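Local coordinates for protein esterase Rv0045c (Mycobacterium tuberculosis, PDB 6WYN) that hydrolyses carboxylic esters, with a preference for short, straight-chain alkyl esters and highest activity on four-atom chains, and is likely involved in ester or lipid metabolism, at residues 41-45 and 46-50; 51-55 and 56-60; 138-141 and 142-146; 206-210 and 211-215. One frame throughout, in Å; residues are numbered along the deposited sequence.

Contact 1: residues 41-45 and 46-50; sequences TGLDE and FALLA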
loop_
_atom_site.group_PDB
_atom_site.type_symbol
_atom_site.label_atom_id
_atom_site.label_comp_id
_atom_site.label_asym_id
_atom_site.label_seq_id
_atom_site.Cartn_x
_atom_site.Cartn_y
_atom_site.Cartn_z
ATOM N N THR A 41 18.939 14.220 4.552
ATOM C CA THR A 41 18.694 15.655 4.257
ATOM C C THR A 41 17.960 16.259 5.470
ATOM O O THR A 41 17.538 15.502 6.389
ATOM C CB THR A 41 17.935 15.829 2.924
ATOM O OG1 THR A 41 16.551 15.521 3.120
ATOM C CG2 THR A 41 18.451 14.969 1.787
ATOM N N GLY A 42 17.799 17.577 5.503
ATOM C CA GLY A 42 16.958 18.235 6.521
ATOM C C GLY A 42 15.498 18.288 6.108
ATOM O O GLY A 42 14.703 18.803 6.893
ATOM N N LEU A 43 15.157 17.754 4.928
ATOM C CA LEU A 43 13.868 18.032 4.247
ATOM C C LEU A 43 12.728 17.380 5.028
ATOM O O LEU A 43 12.841 16.225 5.423
ATOM C CB LEU A 43 13.915 17.511 2.814
ATOM C CG LEU A 43 13.228 18.411 1.806
ATOM C CD1 LEU A 43 13.729 19.850 1.928
ATOM C CD2 LEU A 43 13.446 17.885 0.398
ATOM N N ASP A 44 11.699 18.161 5.299
ATOM C CA ASP A 44 10.446 17.723 5.952
ATOM C C ASP A 44 9.732 16.732 5.012
ATOM O O ASP A 44 9.867 16.860 3.773
ATOM C CB ASP A 44 9.630 18.970 6.252
ATOM C CG ASP A 44 8.194 18.680 6.537
ATOM O OD1 ASP A 44 7.959 18.190 7.637
ATOM O OD2 ASP A 44 7.343 18.913 5.650
ATOM N N GLU A 45 8.925 15.825 5.560
ATOM C CA GLU A 45 8.301 14.739 4.781
ATOM C C GLU A 45 7.210 15.290 3.853
ATOM O O GLU A 45 6.798 14.560 2.939
ATOM C CB GLU A 45 7.842 13.632 5.730
ATOM C CG GLU A 45 6.567 13.896 6.492
ATOM C CD GLU A 45 6.044 12.628 7.174
ATOM O OE1 GLU A 45 5.642 12.709 8.372
ATOM O OE2 GLU A 45 6.046 11.548 6.504
ATOM N N PHE A 46 6.726 16.505 4.051
ATOM C CA PHE A 46 5.703 17.130 3.172
ATOM C C PHE A 46 6.347 18.121 2.170
ATOM O O PHE A 46 5.615 18.754 1.414
ATOM C CB PHE A 46 4.616 17.748 4.053
ATOM C CG PHE A 46 4.029 16.764 5.032
ATOM C CD1 PHE A 46 3.504 15.557 4.582
ATOM C CD2 PHE A 46 3.997 17.042 6.395
ATOM C CE1 PHE A 46 3.020 14.617 5.478
ATOM C CE2 PHE A 46 3.444 16.136 7.290
ATOM C CZ PHE A 46 2.960 14.939 6.823
ATOM N N ALA A 47 7.661 18.195 2.079
ATOM C CA ALA A 47 8.343 19.218 1.250
ATOM C C ALA A 47 8.148 18.953 -0.261
ATOM O O ALA A 47 8.337 19.884 -1.027
ATOM C CB ALA A 47 9.807 19.240 1.604
ATOM N N LEU A 48 7.825 17.736 -0.712
ATOM C CA LEU A 48 7.739 17.427 -2.170
ATOM C C LEU A 48 6.304 17.360 -2.651
ATOM O O LEU A 48 6.093 16.845 -3.762
ATOM C CB LEU A 48 8.448 16.104 -2.430
ATOM C CG LEU A 48 9.915 16.128 -2.040
ATOM C CD1 LEU A 48 10.548 14.774 -2.283
ATOM C CD2 LEU A 48 10.649 17.243 -2.806
ATOM N N LEU A 49 5.329 17.844 -1.894
ATOM C CA LEU A 49 3.919 17.574 -2.286
ATOM C C LEU A 49 3.565 18.266 -3.624
ATOM O O LEU A 49 2.631 17.768 -4.295
ATOM C CB LEU A 49 2.935 17.960 -1.185
ATOM C CG LEU A 49 2.913 17.048 0.049
ATOM C CD1 LEU A 49 1.869 17.573 1.033
ATOM C CD2 LEU A 49 2.627 15.599 -0.336
ATOM N N ALA A 50 4.228 19.374 -3.987
ATOM C CA ALA A 50 3.976 20.081 -5.261
ATOM C C ALA A 50 4.249 19.111 -6.426
ATOM O O ALA A 50 3.473 19.158 -7.394
ATOM C CB ALA A 50 4.810 21.339 -5.348
HETATM O O HOH W 1 6.617 15.454 0.366
#
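The side chain of E45 lies flat over the ring of F46. E45 CG sits 3.7 Å from the centroid of the F46 ring and only 8° off the ring normal, a CH-pi contact over the middle of one face. The two side chains run side by side and point the same way. The carboxylate of E45 is turned just 17° from the ring plane. E45 CG stands between its own backbone N and carbonyl carbon (chi1 77°), and this torsion lays the extended chain across the ring of the next residue. The carboxylate of D44 takes the backbone N-H of F46: F46 N donates to D44 OD2 at 3.0 Å, from above the carboxylate plane. A47 N donates to D44 O at 3.1 Å. This last bond closes a type I beta turn from D44 to A47, and a second type I turn, F46 to L49, leads into helix 49-55 with L48 at the N-cap. Next to the turns, L43 CG packs on A47 CB at 3.5 Å. A water bridges E45 O and L48 N; it lies 2.7 Å from E45 O and accepts from L48 N. T41 OG1 accepts from L43 N, an ST turn. Farther out, E45 OE2 is held by a salt bridge to R67 and a hydrogen bond to H96. F46 also rests on V65 and L76 of the neighbouring strands, while L43 and L48 touch F235 of helix 227-237.

Contact 2: residues 51-55 and 56-60; sequences ENAEQ and AGVNG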
loop_
_atom_site.group_PDB
_atom_site.type_symbol
_atom_site.label_atom_id
_atom_site.label_comp_id
_atom_site.label_asym_id
_atom_site.label_seq_id
_atom_site.Cartn_x
_atom_site.Cartn_y
_atom_site.Cartn_z
ATOM N N GLU A 51 5.262 18.249 -6.292
ATOM C CA GLU A 51 5.618 17.203 -7.281
ATOM C C GLU A 51 4.448 16.247 -7.420
ATOM O O GLU A 51 4.091 15.897 -8.568
ATOM C CB GLU A 51 6.903 16.469 -6.897
ATOM C CG GLU A 51 8.156 17.335 -6.845
ATOM C CD GLU A 51 9.438 16.574 -6.507
ATOM O OE1 GLU A 51 10.500 17.224 -6.423
ATOM O OE2 GLU A 51 9.406 15.327 -6.369
ATOM N N ASN A 52 3.811 15.855 -6.314
ATOM C CA ASN A 52 2.640 14.956 -6.347
ATOM C C ASN A 52 1.460 15.651 -7.012
ATOM O O ASN A 52 0.763 14.975 -7.831
ATOM C CB ASN A 52 2.234 14.423 -4.972
ATOM C CG ASN A 52 3.357 13.672 -4.296
ATOM O OD1 ASN A 52 4.062 14.268 -3.485
ATOM N ND2 ASN A 52 3.587 12.419 -4.672
ATOM N N ALA A 53 1.187 16.908 -6.699
ATOM C CA ALA A 53 0.095 17.644 -7.389
ATOM C C ALA A 53 0.353 17.687 -8.924
ATOM O O ALA A 53 -0.560 17.419 -9.659
ATOM C CB ALA A 53 -0.073 19.025 -6.810
ATOM N N GLU A 54 1.567 17.987 -9.375
ATOM C CA GLU A 54 1.935 18.020 -10.820
ATOM C C GLU A 54 1.727 16.610 -11.432
ATOM O O GLU A 54 0.988 16.481 -12.410
ATOM C CB GLU A 54 3.364 18.560 -10.881
ATOM C CG GLU A 54 4.015 18.605 -12.255
ATOM C CD GLU A 54 5.526 18.881 -12.239
ATOM O OE1 GLU A 54 6.087 19.235 -13.321
ATOM O OE2 GLU A 54 6.164 18.728 -11.154
ATOM N N GLN A 55 2.252 15.553 -10.816
ATOM C CA GLN A 55 2.029 14.160 -11.303
ATOM C C GLN A 55 0.532 13.862 -11.392
ATOM O O GLN A 55 0.134 13.145 -12.319
ATOM C CB GLN A 55 2.798 13.162 -10.452
ATOM C CG GLN A 55 2.753 11.742 -10.974
ATOM C CD GLN A 55 3.539 10.770 -10.111
ATOM O OE1 GLN A 55 3.420 10.714 -8.875
ATOM N NE2 GLN A 55 4.307 9.922 -10.768
ATOM N N ALA A 56 -0.293 14.399 -10.495
ATOM C CA ALA A 56 -1.741 14.137 -10.532
ATOM C C ALA A 56 -2.416 15.075 -11.535
ATOM O O ALA A 56 -3.634 14.921 -11.718
ATOM C CB ALA A 56 -2.347 14.297 -9.159
ATOM N N GLY A 57 -1.697 16.083 -12.048
ATOM C CA GLY A 57 -2.273 17.069 -12.993
ATOM C C GLY A 57 -3.319 17.925 -12.308
ATOM O O GLY A 57 -4.375 18.167 -12.881
ATOM N N VAL A 58 -3.091 18.332 -11.064
ATOM C CA VAL A 58 -4.057 19.216 -10.351
ATOM C C VAL A 58 -3.274 20.439 -9.906
ATOM O O VAL A 58 -2.031 20.339 -9.737
ATOM C CB VAL A 58 -4.751 18.538 -9.157
ATOM C CG1 VAL A 58 -5.614 17.358 -9.596
ATOM C CG2 VAL A 58 -3.751 18.143 -8.085
ATOM N N ASN A 59 -3.935 21.579 -9.801
ATOM C CA ASN A 59 -3.238 22.791 -9.297
ATOM C C ASN A 59 -4.062 23.366 -8.166
ATOM O O ASN A 59 -5.192 22.917 -7.957
ATOM C CB ASN A 59 -2.942 23.874 -10.343
ATOM C CG ASN A 59 -3.992 24.031 -11.413
ATOM O OD1 ASN A 59 -5.127 24.427 -11.137
ATOM N ND2 ASN A 59 -3.603 23.683 -12.634
ATOM N N GLY A 60 -3.503 24.352 -7.494
ATOM C CA GLY A 60 -4.197 25.012 -6.389
ATOM C C GLY A 60 -3.502 24.631 -5.095
ATOM O O GLY A 60 -2.416 24.015 -5.081
#
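A53 O accepts from V58 N and, weakly, from A56 N. The bond from V58 N to A53 O is 3.0 Å long and almost straight, with an N-H...O angle of 179°. The better acceptor for A56 N is N52 O at 2.9 Å. G57 N donates to E54 O at 2.7 Å. G57 has left helical angles and has a positive phi (67°), a conformation glycine adopts readily. The bonds from V58 N to A53 O and from G57 N to E54 O, with the positive phi of G57, make a Schellman motif. It ends helix 49-55 and begins the loop that leads to strand 65-70. Side-chain carbons pack against the same turn. V58 CG2 lies 4.0 Å from A53 CB and 3.6 Å from A53 O. With V58 CG1 opposite the carbonyl carbon (chi1 -63°), the other methyl, CG2, faces the helix. A56 CB sits 3.4 Å from N52 O and also near A53 O; it packs against carbonyls of the final turn. Two carbonyls of this end have outside donors: R318 hydrogen-bonds to E54 O through NH2 and to Q55 O through NE. The extended side chain of Q55 leads away from the turn, and its OE1 is hydrogen-bonded to T100 OG1. A53 and V58 both rest on V103 of helix 99-105, and A56 touches T100 of the same helix.

Contact 3: residues 138-141 and 142-146; sequences APVL and RELAP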
loop_
_atom_site.group_PDB
_atom_site.type_symbol
_atom_site.label_atom_id
_atom_site.label_comp_id
_atom_site.label_asym_id
_atom_site.label_seq_id
_atom_site.Cartn_x
_atom_site.Cartn_y
_atom_site.Cartn_z
ATOM N N ALA A 138 -7.211 -2.844 13.263
ATOM C CA ALA A 138 -8.662 -2.612 13.406
ATOM C C ALA A 138 -8.973 -1.577 14.500
ATOM O O ALA A 138 -9.769 -0.646 14.295
ATOM C CB ALA A 138 -9.392 -3.914 13.656
ATOM N N PRO A 139 -8.424 -1.707 15.725
ATOM C CA PRO A 139 -8.765 -0.762 16.798
ATOM C C PRO A 139 -8.265 0.665 16.475
ATOM O O PRO A 139 -8.887 1.631 16.788
ATOM C CB PRO A 139 -8.030 -1.302 18.052
ATOM C CG PRO A 139 -7.347 -2.571 17.648
ATOM C CD PRO A 139 -7.473 -2.737 16.137
ATOM N N VAL A 140 -7.143 0.772 15.784
ATOM C CA VAL A 140 -6.605 2.103 15.376
ATOM C C VAL A 140 -7.557 2.751 14.369
ATOM O O VAL A 140 -7.885 3.931 14.510
ATOM C CB VAL A 140 -5.187 1.942 14.826
ATOM C CG1 VAL A 140 -4.626 3.270 14.257
ATOM C CG2 VAL A 140 -4.270 1.385 15.917
ATOM N N LEU A 141 -8.000 1.982 13.371
ATOM C CA LEU A 141 -8.944 2.488 12.351
ATOM C C LEU A 141 -10.271 2.849 13.002
ATOM O O LEU A 141 -10.854 3.840 12.587
ATOM C CB LEU A 141 -9.112 1.444 11.240
ATOM C CG LEU A 141 -7.821 1.092 10.504
ATOM C CD1 LEU A 141 -8.031 -0.004 9.465
ATOM C CD2 LEU A 141 -7.228 2.326 9.840
ATOM N N ARG A 142 -10.745 2.080 13.977
ATOM C CA ARG A 142 -11.963 2.434 14.744
ATOM C C ARG A 142 -11.769 3.795 15.392
ATOM O O ARG A 142 -12.721 4.532 15.439
ATOM C CB ARG A 142 -12.265 1.487 15.906
ATOM C CG ARG A 142 -12.650 0.080 15.503
ATOM C CD ARG A 142 -13.637 -0.597 16.459
ATOM N NE ARG A 142 -14.001 -1.819 15.762
ATOM C CZ ARG A 142 -15.093 -1.981 15.021
ATOM N NH1 ARG A 142 -16.011 -1.035 14.953
ATOM N NH2 ARG A 142 -15.292 -3.125 14.387
ATOM N N GLU A 143 -10.577 4.097 15.883
ATOM C CA GLU A 143 -10.271 5.399 16.536
ATOM C C GLU A 143 -10.096 6.477 15.447
ATOM O O GLU A 143 -10.724 7.497 15.565
ATOM C CB GLU A 143 -9.023 5.254 17.426
ATOM C CG GLU A 143 -8.430 6.572 17.953
ATOM C CD GLU A 143 -7.077 6.544 18.705
ATOM O OE1 GLU A 143 -6.473 7.675 18.926
ATOM O OE2 GLU A 143 -6.591 5.414 19.071
ATOM N N LEU A 144 -9.232 6.271 14.445
ATOM C CA LEU A 144 -8.804 7.359 13.528
ATOM C C LEU A 144 -9.676 7.476 12.248
ATOM O O LEU A 144 -9.629 8.548 11.598
ATOM C CB LEU A 144 -7.329 7.130 13.193
ATOM C CG LEU A 144 -6.363 7.252 14.371
ATOM C CD1 LEU A 144 -4.961 6.835 13.977
ATOM C CD2 LEU A 144 -6.352 8.690 14.900
ATOM N N ALA A 145 -10.435 6.456 11.840
ATOM C CA ALA A 145 -11.196 6.495 10.572
ATOM C C ALA A 145 -12.498 5.710 10.701
ATOM O O ALA A 145 -12.788 4.851 9.875
ATOM C CB ALA A 145 -10.335 5.953 9.453
ATOM N N PRO A 146 -13.306 5.956 11.756
ATOM C CA PRO A 146 -14.541 5.205 11.959
ATOM C C PRO A 146 -15.596 5.427 10.858
ATOM O O PRO A 146 -16.410 4.557 10.622
ATOM C CB PRO A 146 -15.049 5.743 13.316
ATOM C CG PRO A 146 -14.435 7.116 13.443
ATOM C CD PRO A 146 -13.064 6.947 12.823
#
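V140 and L144 lie side by side one helical turn apart and point the same way. They meet branch to branch, with V140 CG1 3.6 Å from L144 CD1. V140 CG1 is trans to its backbone N (chi1 174°), on the side of its carbonyl carbon, which directs this methyl along the helix toward the leucine. L144 also leans on the backbone, with its CB 3.5 Å from V140 O. The same V140 O accepts from L144 N at 2.7 Å. R142 reaches back the other way. R142 CG comes 3.2 Å from A138 O, the carbonyl that accepts from R142 N. Beyond it the arginine chain runs on to D170, with which R142 NH1 forms a salt bridge. E143 CB lies close to V140 O and P139 O, and E143 N donates to P139 O at 3.1 Å. A145 N donates to L141 O at 2.8 Å, the final bond of this series, and A145 is the first residue to leave helical angles. P146 follows without an N-H to offer, while P146 CD lies 3.8 Å from L141 O. This last turn of helix 130-144 packs L141, L144 and A145 on strand 109-112. A138 and L141 meet helix 156-167 through L164. V140 and E143 also touch A70 of strand 65-70, and L144 touches V68 of the same strand.

Contact 4: residues 206-210 and 211-215; sequences REFPS and FQAML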
loop_
_atom_site.group_PDB
_atom_site.type_symbol
_atom_site.label_atom_id
_atom_site.label_comp_id
_atom_site.label_asym_id
_atom_site.label_seq_id
_atom_site.Cartn_x
_atom_site.Cartn_y
_atom_site.Cartn_z
ATOM N N ARG A 206 21.471 -4.251 6.315
ATOM C CA ARG A 206 22.148 -3.539 5.200
ATOM C C ARG A 206 22.450 -2.128 5.713
ATOM O O ARG A 206 21.921 -1.762 6.766
ATOM C CB ARG A 206 21.293 -3.556 3.929
ATOM C CG ARG A 206 21.975 -2.996 2.688
ATOM C CD ARG A 206 23.170 -3.782 2.170
ATOM N NE ARG A 206 23.313 -3.620 0.723
ATOM C CZ ARG A 206 24.194 -2.833 0.096
ATOM N NH1 ARG A 206 25.074 -2.106 0.769
ATOM N NH2 ARG A 206 24.187 -2.781 -1.225
ATOM N N GLU A 207 23.364 -1.428 5.057
ATOM C CA GLU A 207 23.610 0.029 5.181
ATOM C C GLU A 207 24.015 0.477 3.772
ATOM O O GLU A 207 24.354 -0.399 2.964
ATOM C CB GLU A 207 24.660 0.348 6.258
ATOM C CG GLU A 207 24.094 0.453 7.678
ATOM C CD GLU A 207 24.987 1.032 8.784
ATOM O OE1 GLU A 207 24.925 0.510 9.917
ATOM O OE2 GLU A 207 25.718 2.026 8.536
ATOM N N PHE A 208 23.972 1.764 3.460
ATOM C CA PHE A 208 24.243 2.247 2.088
ATOM C C PHE A 208 25.121 3.477 2.183
ATOM O O PHE A 208 24.884 4.374 2.991
ATOM C CB PHE A 208 22.950 2.548 1.319
ATOM C CG PHE A 208 22.129 1.346 0.919
ATOM C CD1 PHE A 208 22.379 0.683 -0.278
ATOM C CD2 PHE A 208 21.102 0.880 1.728
ATOM C CE1 PHE A 208 21.618 -0.419 -0.651
ATOM C CE2 PHE A 208 20.344 -0.226 1.360
ATOM C CZ PHE A 208 20.592 -0.862 0.157
ATOM N N PRO A 209 26.189 3.546 1.374
ATOM C CA PRO A 209 27.121 4.660 1.478
ATOM C C PRO A 209 26.436 6.002 1.206
ATOM O O PRO A 209 26.910 7.014 1.670
ATOM C CB PRO A 209 28.159 4.341 0.394
ATOM C CG PRO A 209 27.424 3.423 -0.565
ATOM C CD PRO A 209 26.541 2.580 0.326
ATOM N N SER A 210 25.373 5.997 0.404
ATOM C CA SER A 210 24.747 7.241 -0.077
ATOM C C SER A 210 23.262 7.005 -0.335
ATOM O O SER A 210 22.832 5.825 -0.408
ATOM C CB SER A 210 25.451 7.747 -1.303
ATOM O OG SER A 210 25.280 6.838 -2.374
ATOM N N PHE A 211 22.534 8.108 -0.466
ATOM C CA PHE A 211 21.160 8.143 -1.007
ATOM C C PHE A 211 21.210 7.573 -2.434
ATOM O O PHE A 211 20.412 6.678 -2.711
ATOM C CB PHE A 211 20.595 9.568 -0.942
ATOM C CG PHE A 211 19.222 9.708 -1.543
ATOM C CD1 PHE A 211 18.087 9.426 -0.805
ATOM C CD2 PHE A 211 19.063 10.125 -2.852
ATOM C CE1 PHE A 211 16.823 9.547 -1.369
ATOM C CE2 PHE A 211 17.801 10.246 -3.417
ATOM C CZ PHE A 211 16.683 9.966 -2.670
ATOM N N GLN A 212 22.154 8.043 -3.268
ATOM C CA GLN A 212 22.255 7.689 -4.709
ATOM C C GLN A 212 22.290 6.168 -4.884
ATOM O O GLN A 212 21.655 5.682 -5.792
ATOM C CB GLN A 212 23.479 8.345 -5.349
ATOM C CG GLN A 212 23.596 8.084 -6.853
ATOM C CD GLN A 212 22.419 8.656 -7.604
ATOM O OE1 GLN A 212 22.015 9.791 -7.372
ATOM N NE2 GLN A 212 21.838 7.871 -8.498
ATOM N N ALA A 213 22.972 5.436 -4.010
ATOM C CA ALA A 213 23.106 3.960 -4.055
ATOM C C ALA A 213 21.749 3.258 -3.857
ATOM O O ALA A 213 21.499 2.146 -4.429
ATOM C CB ALA A 213 24.072 3.531 -2.977
ATOM N N MET A 214 20.880 3.838 -3.039
ATOM C CA MET A 214 19.507 3.290 -2.899
ATOM C C MET A 214 18.716 3.627 -4.167
ATOM O O MET A 214 18.032 2.743 -4.709
ATOM C CB MET A 214 18.861 3.873 -1.642
ATOM C CG MET A 214 19.690 3.566 -0.394
ATOM S SD MET A 214 18.791 4.074 1.078
ATOM C CE MET A 214 18.135 2.506 1.619
ATOM N N LEU A 215 18.896 4.850 -4.671
ATOM C CA LEU A 215 18.271 5.315 -5.926
ATOM C C LEU A 215 18.747 4.448 -7.111
ATOM O O LEU A 215 17.889 4.070 -7.899
ATOM C CB LEU A 215 18.570 6.799 -6.092
ATOM C CG LEU A 215 17.931 7.439 -7.315
ATOM C CD1 LEU A 215 16.436 7.216 -7.365
ATOM C CD2 LEU A 215 18.254 8.911 -7.367
#
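The apolar part of the contact joins F208 to M214. M214 CG lies over one face of the F208 ring, displaced toward the rim, 3.8 Å from the centroid: a CH-pi contact. The two side chains cross at about a right angle. M214 SD is 4.7 Å from the F208 centroid and oblique to the ring, a Met-aromatic contact. A bend at chi3 (100°) carries the methyl back to the ring, where M214 CE is 3.4 Å from F208 CD2. A213 CB fills in beside them, 4.3 Å from F208 CD1 and 4.1 Å from P209 CG. The polar part is a helix cap. S210 is the N-cap of helix 211-221, and S210 OG accepts from A213 N at 3.2 Å. With chi1 at 65°, OG faces the first turn. This helix lies in the insertion between strands 174-178 and 273-278, consistent with the cap domain of this esterase. F208 and M214 also meet W248 of strand 246-248, and F211 sets its ring edge-to-face with that of W246. Met-aromatic and CH-pi contacts thus pack the incoming loop on the helix. The serine hydroxyl satisfies the N-H of A213, whereas S210 O is buried with no partner in the model.

All four contacts are local and follow one another along the chain; none nests in or crosses another. Contact 1 forms the turns that lead into helix 49-55, and contact 2 closes the far end of that helix. Their centres are about 15 Å apart. Contact 3 ends helix 130-144, which packs on strands of the central sheet of the alpha/beta hydrolase fold. Contact 4 starts helix 211-221 after the loop that follows helix 182-200. Contacts 1, 2 and 4 all border helix 227-237, whereas contact 3 stands apart, its centre about 36 Å from that of contact 4. Contacts 1 and 4 come within about 6 Å at their nearest atoms without touching.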